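Local coordinates for WbbZ protein (Klebsiella pneumoniae subsp. pneumoniae NTUH-K2044, PDB 6X1L) that is of unknown function but, as a member of the polysaccharide pyruvyl transferase family, may modify a cell-surface polysaccharide with pyruvyl groups, at residues D148-A151 with F152-D155; C212-N215 with F216-Y220; V223-R227 with L228-I232; S247-K250 with N251-V254. All blocks are in the same frame, centred on the assembly; numbering follows the deposited sequence.

Contact 1: D148-A151 with F152-D155; sequences DDMA and FYLD
D149 is gripped at several oxygens. Across the contact its backbone O accepts F152 N, at 3.2 Å between D149 O and F152 N. Its side-chain OD2 takes A151 N at 2.9 Å, met from above the carboxylate plane, which makes an Asx turn. H229 shares OD2, and D149 OD1 forms a salt bridge with R125, so the buried carboxylate is pinned at both oxygens. Two more bonds repeat the i to i+3 pattern of F152 N: Y153 N to M150 O at 2.6 Å, and L154 N to A151 O at 3.0 Å. They define a short 3-10 turn in the loop between strand 144-146, an outer strand of the six-stranded parallel sheet, and strand 167-172 of the four-stranded one. M150 O also lies 3.1 Å from Y153 CB and at the edge of the tyrosine ring, near its plane. The F152 ring folds back along the chain because its CG is anti to the carbonyl carbon (chi1 -65°). F152 CD2 then comes 3.7 Å from D148 CB, while D149 O sits at the ring edge. M150 is modelled as selenomethionine. Its SE is 5.4 Å from the centroid of the Y153 ring, an oblique Met-aromatic contact. F45 of helix 33-48 meets the Y153 ring edge-to-face.

Contact 2: C212-N215 with F216-Y220; sequences CMIN and FLEEY
I214 O accepts the backbone N-H of E218 at 2.9 Å between I214 O and E218 N, a bond of 149° at the hydrogen. One residue back, M213 O takes L217 N at 3.1 Å. C212 O takes F216 N at 3.0 Å. Three successive i to i+4 bonds thus satisfy the carbonyls of C212, M213 and I214, near the end of the helix. Beyond them the chain bends, and L217 O is met by Y220 N at 3.1 Å. The side chain of E218 folds back over this turn. Its CG is anti to the carbonyl carbon (chi1 -80°), and the chain is extended beyond it. E218 CG therefore lies 3.2 Å from I214 O, and OE1 reaches 3.7 Å from I214 CG2. Both carboxylate oxygens are satisfied elsewhere: OE1 by the hydroxyl of S161, OE2 by the backbone N of L162. Such paired bonds hold the buried carboxylate and would be expected to stabilise its charge. The carbonyls of E218 and Y220 share the ammonium group of K239. E219 OE1 makes a weak hydrogen bond to N202 of the second subunit. The F216 ring carries Y220 CE2 on one face, 3.5 Å above its plane and offset toward the rim. Its other neighbours include Y199 of the second subunit. This is a helix-to-strand junction, in which helix 203-218 runs into strand 220-225 of the four-stranded parallel sheet. It is typical of the alpha/beta halves of GT-B-like proteins, and here it also lines the dimer interface.

Contact 3: V223-R227 with L228-I232; sequences VNTDR and LHVAI
V230 packs its CG1 against V223 CG1 at 3.9 Å, two methyl groups meeting where the helix leans on the strand. This is the tight side of the contact. V230 CB lies 3.7 Å from T225 OG1, and V230 CG2 lies 3.7 Å from R227 CB. T225 CG2 touches A231 CB at 3.8 Å. The threonine manages this with OG1 anti to the backbone N (chi1 -175°), which places CG2 in the crowded position between N and the carbonyl carbon. Its hydroxyl has two partners. OG1 accepts R227 N at 2.8 Å, an ST turn, and also bonds to the carbonyl oxygen of C172. The ST turn leads the chain from the strand to R227 at the N-cap position. R227 O then accepts A231 N at 3.0 Å, nearly straight at 168°, as the first i to i+4 bond of the helix. The other side is looser and wetter. A water bridges D226 O and L228 N, 2.9 Å from L228 N, and so serves a helix-start N-H. D226, R227 and L228 are all partly exposed there. The R227 side chain leads away from the helix and ends in a salt bridge with D190. The strand and helix segments run nearly antiparallel, at 159°, the first two elements of the beta-alpha-beta unit 220-225, 228-236, 240-243. Strand 220-225 lies between strands 167-172 and 240-243 in the parallel sheet, and helix 228-236 packs on it, with F243 touching T225, L228 and A231 and helix 250-259 lying against L228.

Contact 4: S247-K250 with N251-V254; sequences SYYK and NEAV
Y249 stands at the N-cap position of helix 250-259, and its O accepts A253 N at 3.0 Å in the first i to i+4 bond, 151° at the hydrogen. This N-terminal helix end belongs to a beta-alpha-beta unit, strand 240-243, helix 250-259, strand 266-268, of the smaller parallel sheet. Y248 and Y249 both have positive phi values, which turn the loop into the helix. K250 N closes the turn on S247 O at 3.2 Å. The side chains of Y249 and E252 then lie side by side and point the same way. E252 OE1 lies near the plane of the tyrosine ring, 3.4 Å from Y249 CD2 and beside CE2, so it meets the ring's C-H edge; the ring and carboxylate planes are 47° apart. E252 puts its carboxylate there with CG anti to the backbone N (chi1 -174°) and an extended chain beyond. The Y249 ring is exposed and touches a crystal neighbour, which may influence its position. N251 faces the interior. Its ND2 bonds to the carbonyl oxygens of Y244 and D226, tying the helix start to two loops, and its backbone N bonds to OD1 of N246. A253 CB sits 3.1 Å from Y249 O, the oxygen that its own N-H bonds. K250 O is buried without a hydrogen-bond partner anywhere in the model, and V254 CG2 rests 3.5 Å from it.

How the contacts relate
The contacts follow one another along the chain in numerical order. Contact 1 lies in the loop that passes from the six-stranded to the four-stranded parallel sheet. Contacts 2 and 3 are successive: helix 203-218 leads into strand 220-225, then helix 228-236. Contact 4 starts helix 250-259. Contact 3 is the hub. Its centre is about 12 Å from those of contacts 2 and 4 and about 15 Å from that of contact 1, and it touches all three. Contacts 2 and 4 stay apart, with nearest atoms about 12 Å from each other. Helix 228-236 thus touches the inter-sheet loop, the helix at the subunit interface and the last helix.

Contact 1: D148-A151 with F152-D155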
loop_
_atom_site.group_PDB
_atom_site.type_symbol
_atom_site.label_atom_id
_atom_site.label_comp_id
_atom_site.label_asym_id
_atom_site.label_seq_id
_atom_site.Cartn_x
_atom_site.Cartn_y
_atom_site.Cartn_z
ATOM N N ASP A 148 -21.020 11.266 -10.967
ATOM C CA ASP A 148 -20.223 10.058 -10.788
ATOM C C ASP A 148 -19.412 10.109 -9.499
ATOM O O ASP A 148 -19.011 11.178 -9.028
ATOM C CB ASP A 148 -19.281 9.861 -11.976
ATOM C CG ASP A 148 -20.005 9.405 -13.225
ATOM O OD1 ASP A 148 -20.885 8.525 -13.118
ATOM O OD2 ASP A 148 -19.696 9.930 -14.316
ATOM N N ASP A 149 -19.180 8.928 -8.924
ATOM C CA ASP A 149 -18.186 8.776 -7.868
ATOM C C ASP A 149 -16.895 9.483 -8.263
ATOM O O ASP A 149 -16.539 9.549 -9.444
ATOM C CB ASP A 149 -17.923 7.290 -7.603
ATOM C CG ASP A 149 -16.886 7.055 -6.508
ATOM O OD1 ASP A 149 -17.262 7.025 -5.314
ATOM O OD2 ASP A 149 -15.692 6.893 -6.841
HETATM N N MSE A 150 -16.206 10.040 -7.272
HETATM C CA MSE A 150 -14.994 10.819 -7.525
HETATM C C MSE A 150 -13.937 10.037 -8.312
HETATM O O MSE A 150 -13.213 10.619 -9.124
HETATM C CB MSE A 150 -14.378 11.313 -6.212
HETATM C CG MSE A 150 -15.199 12.350 -5.465
HETATM SE SE MSE A 150 -15.595 13.942 -6.527
HETATM C CE MSE A 150 -13.789 14.621 -6.796
ATOM N N ALA A 151 -13.864 8.720 -8.089
ATOM C CA ALA A 151 -12.806 7.924 -8.712
ATOM C C ALA A 151 -12.834 8.002 -10.232
ATOM O O ALA A 151 -11.802 7.780 -10.871
ATOM C CB ALA A 151 -12.896 6.464 -8.265
ATOM N N PHE A 152 -13.977 8.334 -10.835
ATOM C CA PHE A 152 -13.958 8.526 -12.278
ATOM C C PHE A 152 -13.176 9.771 -12.679
ATOM O O PHE A 152 -12.803 9.897 -13.851
ATOM C CB PHE A 152 -15.393 8.555 -12.813
ATOM C CG PHE A 152 -16.116 7.246 -12.629
ATOM C CD1 PHE A 152 -15.967 6.220 -13.555
ATOM C CD2 PHE A 152 -16.902 7.024 -11.513
ATOM C CE1 PHE A 152 -16.606 5.004 -13.380
ATOM C CE2 PHE A 152 -17.550 5.812 -11.331
ATOM C CZ PHE A 152 -17.400 4.800 -12.266
ATOM N N TYR A 153 -12.877 10.662 -11.730
ATOM C CA TYR A 153 -12.017 11.817 -11.970
ATOM C C TYR A 153 -10.531 11.497 -11.848
ATOM O O TYR A 153 -9.711 12.411 -11.976
ATOM C CB TYR A 153 -12.346 12.950 -10.993
ATOM C CG TYR A 153 -13.504 13.830 -11.410
ATOM C CD1 TYR A 153 -13.298 14.941 -12.221
ATOM C CD2 TYR A 153 -14.797 13.560 -10.983
ATOM C CE1 TYR A 153 -14.348 15.753 -12.604
ATOM C CE2 TYR A 153 -15.856 14.367 -11.359
ATOM C CZ TYR A 153 -15.623 15.461 -12.169
ATOM O OH TYR A 153 -16.671 16.267 -12.549
ATOM N N LEU A 154 -10.168 10.242 -11.592
ATOM C CA LEU A 154 -8.766 9.902 -11.357
ATOM C C LEU A 154 -7.924 10.202 -12.591
ATOM O O LEU A 154 -8.245 9.767 -13.699
ATOM C CB LEU A 154 -8.651 8.426 -10.977
ATOM C CG LEU A 154 -7.317 7.925 -10.415
ATOM C CD1 LEU A 154 -7.080 8.476 -9.019
ATOM C CD2 LEU A 154 -7.307 6.406 -10.406
ATOM N N ASP A 155 -6.841 10.956 -12.396
ATOM C CA ASP A 155 -5.889 11.258 -13.467
ATOM C C ASP A 155 -5.018 10.024 -13.691
ATOM O O ASP A 155 -3.867 9.940 -13.256
ATOM C CB ASP A 155 -5.059 12.486 -13.111
ATOM C CG ASP A 155 -4.152 12.924 -14.241
ATOM O OD1 ASP A 155 -4.285 12.381 -15.359
ATOM O OD2 ASP A 155 -3.302 13.808 -14.007
#

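Contact 2: C212-N215 with F216-Y220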
loop_
_atom_site.group_PDB
_atom_site.type_symbol
_atom_site.label_atom_id
_atom_site.label_comp_id
_atom_site.label_asym_id
_atom_site.label_seq_id
_atom_site.Cartn_x
_atom_site.Cartn_y
_atom_site.Cartn_z
ATOM N N CYS A 212 -0.528 1.163 -5.785
ATOM C CA CYS A 212 -0.412 -0.252 -5.438
ATOM C C CYS A 212 -1.565 -1.062 -6.017
ATOM O O CYS A 212 -1.351 -2.076 -6.690
ATOM C CB CYS A 212 -0.363 -0.418 -3.920
ATOM S SG CYS A 212 1.195 0.084 -3.162
HETATM N N MSE A 213 -2.798 -0.632 -5.765
HETATM C CA MSE A 213 -3.959 -1.363 -6.257
HETATM C C MSE A 213 -3.939 -1.441 -7.777
HETATM O O MSE A 213 -4.211 -2.492 -8.360
HETATM C CB MSE A 213 -5.260 -0.700 -5.789
HETATM C CG MSE A 213 -5.439 -0.648 -4.272
HETATM SE SE MSE A 213 -7.146 0.259 -3.866
HETATM C CE MSE A 213 -8.353 -1.210 -4.265
ATOM N N ILE A 214 -3.613 -0.313 -8.410
ATOM C CA ILE A 214 -3.541 -0.269 -9.868
ATOM C C ILE A 214 -2.416 -1.162 -10.382
ATOM O O ILE A 214 -2.601 -1.915 -11.347
ATOM C CB ILE A 214 -3.382 1.185 -10.347
ATOM C CG1 ILE A 214 -4.695 1.952 -10.153
ATOM C CG2 ILE A 214 -2.929 1.229 -11.805
ATOM C CD1 ILE A 214 -4.634 3.388 -10.605
ATOM N N ASN A 215 -1.231 -1.095 -9.753
ATOM C CA ASN A 215 -0.131 -1.976 -10.149
ATOM C C ASN A 215 -0.562 -3.433 -10.125
ATOM O O ASN A 215 -0.231 -4.203 -11.035
ATOM C CB ASN A 215 1.075 -1.792 -9.227
ATOM C CG ASN A 215 1.744 -0.448 -9.389
ATOM O OD1 ASN A 215 1.602 0.221 -10.413
ATOM N ND2 ASN A 215 2.492 -0.050 -8.374
ATOM N N PHE A 216 -1.288 -3.832 -9.080
ATOM C CA PHE A 216 -1.747 -5.212 -8.974
ATOM C C PHE A 216 -2.652 -5.572 -10.143
ATOM O O PHE A 216 -2.470 -6.611 -10.789
ATOM C CB PHE A 216 -2.474 -5.414 -7.644
ATOM C CG PHE A 216 -3.093 -6.772 -7.494
ATOM C CD1 PHE A 216 -2.330 -7.850 -7.063
ATOM C CD2 PHE A 216 -4.434 -6.977 -7.789
ATOM C CE1 PHE A 216 -2.890 -9.105 -6.923
ATOM C CE2 PHE A 216 -5.001 -8.235 -7.655
ATOM C CZ PHE A 216 -4.227 -9.298 -7.219
ATOM N N LEU A 217 -3.623 -4.707 -10.441
ATOM C CA LEU A 217 -4.640 -5.037 -11.433
ATOM C C LEU A 217 -4.100 -4.989 -12.854
ATOM O O LEU A 217 -4.583 -5.728 -13.719
ATOM C CB LEU A 217 -5.825 -4.079 -11.291
ATOM C CG LEU A 217 -6.571 -4.152 -9.960
ATOM C CD1 LEU A 217 -7.514 -2.962 -9.818
ATOM C CD2 LEU A 217 -7.338 -5.463 -9.864
ATOM N N GLU A 218 -3.113 -4.124 -13.120
ATOM C CA GLU A 218 -2.613 -3.943 -14.482
ATOM C C GLU A 218 -2.172 -5.255 -15.123
ATOM O O GLU A 218 -2.278 -5.415 -16.346
ATOM C CB GLU A 218 -1.444 -2.956 -14.491
ATOM C CG GLU A 218 -1.835 -1.485 -14.430
ATOM C CD GLU A 218 -0.621 -0.564 -14.401
ATOM O OE1 GLU A 218 0.002 -0.423 -13.328
ATOM O OE2 GLU A 218 -0.279 0.008 -15.458
ATOM N N GLU A 219 -1.675 -6.198 -14.326
ATOM C CA GLU A 219 -1.073 -7.417 -14.856
ATOM C C GLU A 219 -2.085 -8.524 -15.125
ATOM O O GLU A 219 -1.685 -9.612 -15.556
ATOM C CB GLU A 219 0.013 -7.921 -13.896
ATOM C CG GLU A 219 1.237 -7.016 -13.845
ATOM C CD GLU A 219 2.350 -7.552 -12.950
ATOM O OE1 GLU A 219 2.115 -7.750 -11.736
ATOM O OE2 GLU A 219 3.465 -7.779 -13.468
ATOM N N TYR A 220 -3.371 -8.277 -14.897
ATOM C CA TYR A 220 -4.415 -9.266 -15.119
ATOM C C TYR A 220 -5.273 -8.881 -16.318
ATOM O O TYR A 220 -5.426 -7.701 -16.644
ATOM C CB TYR A 220 -5.314 -9.414 -13.889
ATOM C CG TYR A 220 -4.646 -10.049 -12.693
ATOM C CD1 TYR A 220 -4.604 -11.432 -12.550
ATOM C CD2 TYR A 220 -4.071 -9.269 -11.698
ATOM C CE1 TYR A 220 -4.001 -12.018 -11.452
ATOM C CE2 TYR A 220 -3.469 -9.844 -10.600
ATOM C CZ TYR A 220 -3.435 -11.217 -10.479
ATOM O OH TYR A 220 -2.835 -11.788 -9.385
#

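Contact 3: V223-R227 with L228-I232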
loop_
_atom_site.group_PDB
_atom_site.type_symbol
_atom_site.label_atom_id
_atom_site.label_comp_id
_atom_site.label_asym_id
_atom_site.label_seq_id
_atom_site.Cartn_x
_atom_site.Cartn_y
_atom_site.Cartn_z
ATOM N N VAL A 223 -10.838 -9.462 -14.026
ATOM C CA VAL A 223 -10.944 -9.130 -12.609
ATOM C C VAL A 223 -12.342 -9.497 -12.131
ATOM O O VAL A 223 -13.340 -9.060 -12.719
ATOM C CB VAL A 223 -10.653 -7.640 -12.354
ATOM C CG1 VAL A 223 -10.758 -7.324 -10.872
ATOM C CG2 VAL A 223 -9.279 -7.263 -12.891
ATOM N N ASN A 224 -12.413 -10.305 -11.074
ATOM C CA ASN A 224 -13.667 -10.690 -10.435
ATOM C C ASN A 224 -13.705 -10.049 -9.052
ATOM O O ASN A 224 -12.796 -10.268 -8.247
ATOM C CB ASN A 224 -13.781 -12.212 -10.317
ATOM C CG ASN A 224 -13.610 -12.923 -11.646
ATOM O OD1 ASN A 224 -14.299 -12.620 -12.617
ATOM N ND2 ASN A 224 -12.688 -13.883 -11.691
ATOM N N THR A 225 -14.754 -9.279 -8.763
ATOM C CA THR A 225 -14.757 -8.571 -7.490
ATOM C C THR A 225 -16.173 -8.214 -7.056
ATOM O O THR A 225 -17.085 -8.099 -7.880
ATOM C CB THR A 225 -13.899 -7.299 -7.564
ATOM O OG1 THR A 225 -13.835 -6.685 -6.273
ATOM C CG2 THR A 225 -14.478 -6.307 -8.566
ATOM N N ASP A 226 -16.336 -8.065 -5.737
ATOM C CA ASP A 226 -17.487 -7.419 -5.117
ATOM C C ASP A 226 -17.080 -6.133 -4.404
ATOM O O ASP A 226 -17.798 -5.656 -3.518
ATOM C CB ASP A 226 -18.187 -8.374 -4.145
ATOM C CG ASP A 226 -17.309 -8.762 -2.949
ATOM O OD1 ASP A 226 -16.159 -8.293 -2.853
ATOM O OD2 ASP A 226 -17.776 -9.543 -2.092
ATOM N N ARG A 227 -15.916 -5.591 -4.757
ATOM C CA ARG A 227 -15.372 -4.377 -4.165
ATOM C C ARG A 227 -15.523 -3.246 -5.171
ATOM O O ARG A 227 -14.925 -3.295 -6.251
ATOM C CB ARG A 227 -13.900 -4.567 -3.794
ATOM C CG ARG A 227 -13.650 -5.513 -2.637
ATOM C CD ARG A 227 -14.094 -4.895 -1.323
ATOM N NE ARG A 227 -13.437 -5.520 -0.179
ATOM C CZ ARG A 227 -13.692 -5.203 1.087
ATOM N NH1 ARG A 227 -14.597 -4.270 1.369
ATOM N NH2 ARG A 227 -13.048 -5.820 2.071
ATOM N N LEU A 228 -16.302 -2.226 -4.803
ATOM C CA LEU A 228 -16.697 -1.192 -5.757
ATOM C C LEU A 228 -15.491 -0.579 -6.457
ATOM O O LEU A 228 -15.436 -0.524 -7.691
ATOM C CB LEU A 228 -17.503 -0.107 -5.042
ATOM C CG LEU A 228 -17.944 1.056 -5.927
ATOM C CD1 LEU A 228 -18.796 0.547 -7.081
ATOM C CD2 LEU A 228 -18.710 2.077 -5.101
ATOM N N HIS A 229 -14.510 -0.117 -5.691
ATOM C CA HIS A 229 -13.439 0.642 -6.315
ATOM C C HIS A 229 -12.378 -0.237 -6.958
ATOM O O HIS A 229 -11.626 0.258 -7.802
ATOM C CB HIS A 229 -12.842 1.612 -5.302
ATOM C CG HIS A 229 -13.742 2.776 -5.034
ATOM N ND1 HIS A 229 -14.734 2.743 -4.079
ATOM C CD2 HIS A 229 -13.853 3.975 -5.653
ATOM C CE1 HIS A 229 -15.394 3.888 -4.095
ATOM N NE2 HIS A 229 -14.882 4.651 -5.045
ATOM N N VAL A 230 -12.324 -1.525 -6.624
ATOM C CA VAL A 230 -11.621 -2.466 -7.489
ATOM C C VAL A 230 -12.303 -2.527 -8.851
ATOM O O VAL A 230 -11.653 -2.440 -9.900
ATOM C CB VAL A 230 -11.550 -3.856 -6.835
ATOM C CG1 VAL A 230 -10.962 -4.868 -7.814
ATOM C CG2 VAL A 230 -10.727 -3.801 -5.555
ATOM N N ALA A 231 -13.629 -2.666 -8.852
ATOM C CA ALA A 231 -14.368 -2.697 -10.110
ATOM C C ALA A 231 -14.182 -1.403 -10.891
ATOM O O ALA A 231 -14.007 -1.429 -12.115
ATOM C CB ALA A 231 -15.850 -2.960 -9.843
ATOM N N ILE A 232 -14.209 -0.261 -10.200
ATOM C CA ILE A 232 -14.022 1.019 -10.877
ATOM C C ILE A 232 -12.617 1.116 -11.465
ATOM O O ILE A 232 -12.443 1.467 -12.639
ATOM C CB ILE A 232 -14.323 2.183 -9.915
ATOM C CG1 ILE A 232 -15.839 2.314 -9.702
ATOM C CG2 ILE A 232 -13.751 3.484 -10.455
ATOM C CD1 ILE A 232 -16.221 3.335 -8.664
HETATM O O HOH W 1 -18.149 -2.565 -2.594
#

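Contact 4: S247-K250 with N251-V254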
loop_
_atom_site.group_PDB
_atom_site.type_symbol
_atom_site.label_atom_id
_atom_site.label_comp_id
_atom_site.label_asym_id
_atom_site.label_seq_id
_atom_site.Cartn_x
_atom_site.Cartn_y
_atom_site.Cartn_z
ATOM N N SER A 247 -24.893 -5.718 -0.053
ATOM C CA SER A 247 -26.151 -5.304 0.547
ATOM C C SER A 247 -26.418 -3.818 0.293
ATOM O O SER A 247 -25.560 -3.070 -0.186
ATOM C CB SER A 247 -26.147 -5.603 2.045
ATOM O OG SER A 247 -25.054 -4.976 2.685
ATOM N N TYR A 248 -27.643 -3.397 0.610
ATOM C CA TYR A 248 -28.073 -2.006 0.476
ATOM C C TYR A 248 -27.938 -1.484 -0.954
ATOM O O TYR A 248 -27.854 -0.270 -1.166
ATOM C CB TYR A 248 -27.301 -1.096 1.440
ATOM C CG TYR A 248 -27.605 -1.339 2.902
ATOM C CD1 TYR A 248 -26.877 -2.264 3.643
ATOM C CD2 TYR A 248 -28.613 -0.634 3.544
ATOM C CE1 TYR A 248 -27.156 -2.482 4.984
ATOM C CE2 TYR A 248 -28.898 -0.845 4.877
ATOM C CZ TYR A 248 -28.169 -1.768 5.594
ATOM O OH TYR A 248 -28.458 -1.970 6.923
ATOM N N TYR A 249 -27.895 -2.386 -1.938
ATOM C CA TYR A 249 -27.775 -2.021 -3.352
ATOM C C TYR A 249 -26.584 -1.102 -3.604
ATOM O O TYR A 249 -26.605 -0.274 -4.515
ATOM C CB TYR A 249 -29.072 -1.386 -3.863
ATOM C CG TYR A 249 -30.205 -2.373 -3.932
ATOM C CD1 TYR A 249 -31.043 -2.576 -2.844
ATOM C CD2 TYR A 249 -30.421 -3.125 -5.079
ATOM C CE1 TYR A 249 -32.079 -3.489 -2.903
ATOM C CE2 TYR A 249 -31.454 -4.038 -5.149
ATOM C CZ TYR A 249 -32.279 -4.217 -4.058
ATOM O OH TYR A 249 -33.304 -5.130 -4.124
ATOM N N LYS A 250 -25.526 -1.258 -2.803
ATOM C CA LYS A 250 -24.391 -0.344 -2.883
ATOM C C LYS A 250 -23.642 -0.509 -4.201
ATOM O O LYS A 250 -23.411 0.469 -4.921
ATOM C CB LYS A 250 -23.453 -0.570 -1.696
ATOM C CG LYS A 250 -23.975 -0.019 -0.373
ATOM C CD LYS A 250 -23.551 -0.892 0.803
ATOM C CE LYS A 250 -22.054 -1.148 0.815
ATOM N NZ LYS A 250 -21.677 -2.171 1.834
ATOM N N ASN A 251 -23.244 -1.739 -4.528
ATOM C CA ASN A 251 -22.553 -1.974 -5.792
ATOM C C ASN A 251 -23.493 -1.794 -6.981
ATOM O O ASN A 251 -23.147 -1.113 -7.955
ATOM C CB ASN A 251 -21.938 -3.376 -5.801
ATOM C CG ASN A 251 -20.762 -3.506 -4.848
ATOM O OD1 ASN A 251 -20.275 -2.514 -4.308
ATOM N ND2 ASN A 251 -20.290 -4.735 -4.651
ATOM N N GLU A 252 -24.686 -2.387 -6.916
ATOM C CA GLU A 252 -25.581 -2.389 -8.071
ATOM C C GLU A 252 -25.969 -0.974 -8.492
ATOM O O GLU A 252 -26.065 -0.682 -9.690
ATOM C CB GLU A 252 -26.828 -3.222 -7.768
ATOM C CG GLU A 252 -27.750 -3.409 -8.972
ATOM C CD GLU A 252 -28.953 -4.289 -8.672
ATOM O OE1 GLU A 252 -28.979 -4.916 -7.592
ATOM O OE2 GLU A 252 -29.872 -4.353 -9.516
ATOM N N ALA A 253 -26.189 -0.077 -7.524
ATOM C CA ALA A 253 -26.635 1.271 -7.866
ATOM C C ALA A 253 -25.536 2.068 -8.562
ATOM O O ALA A 253 -25.813 2.832 -9.493
ATOM C CB ALA A 253 -27.121 2.004 -6.615
ATOM N N VAL A 254 -24.284 1.915 -8.125
ATOM C CA VAL A 254 -23.198 2.620 -8.801
ATOM C C VAL A 254 -22.981 2.039 -10.194
ATOM O O VAL A 254 -22.686 2.770 -11.148
ATOM C CB VAL A 254 -21.913 2.577 -7.952
ATOM C CG1 VAL A 254 -20.752 3.206 -8.707
ATOM C CG2 VAL A 254 -22.124 3.296 -6.624
#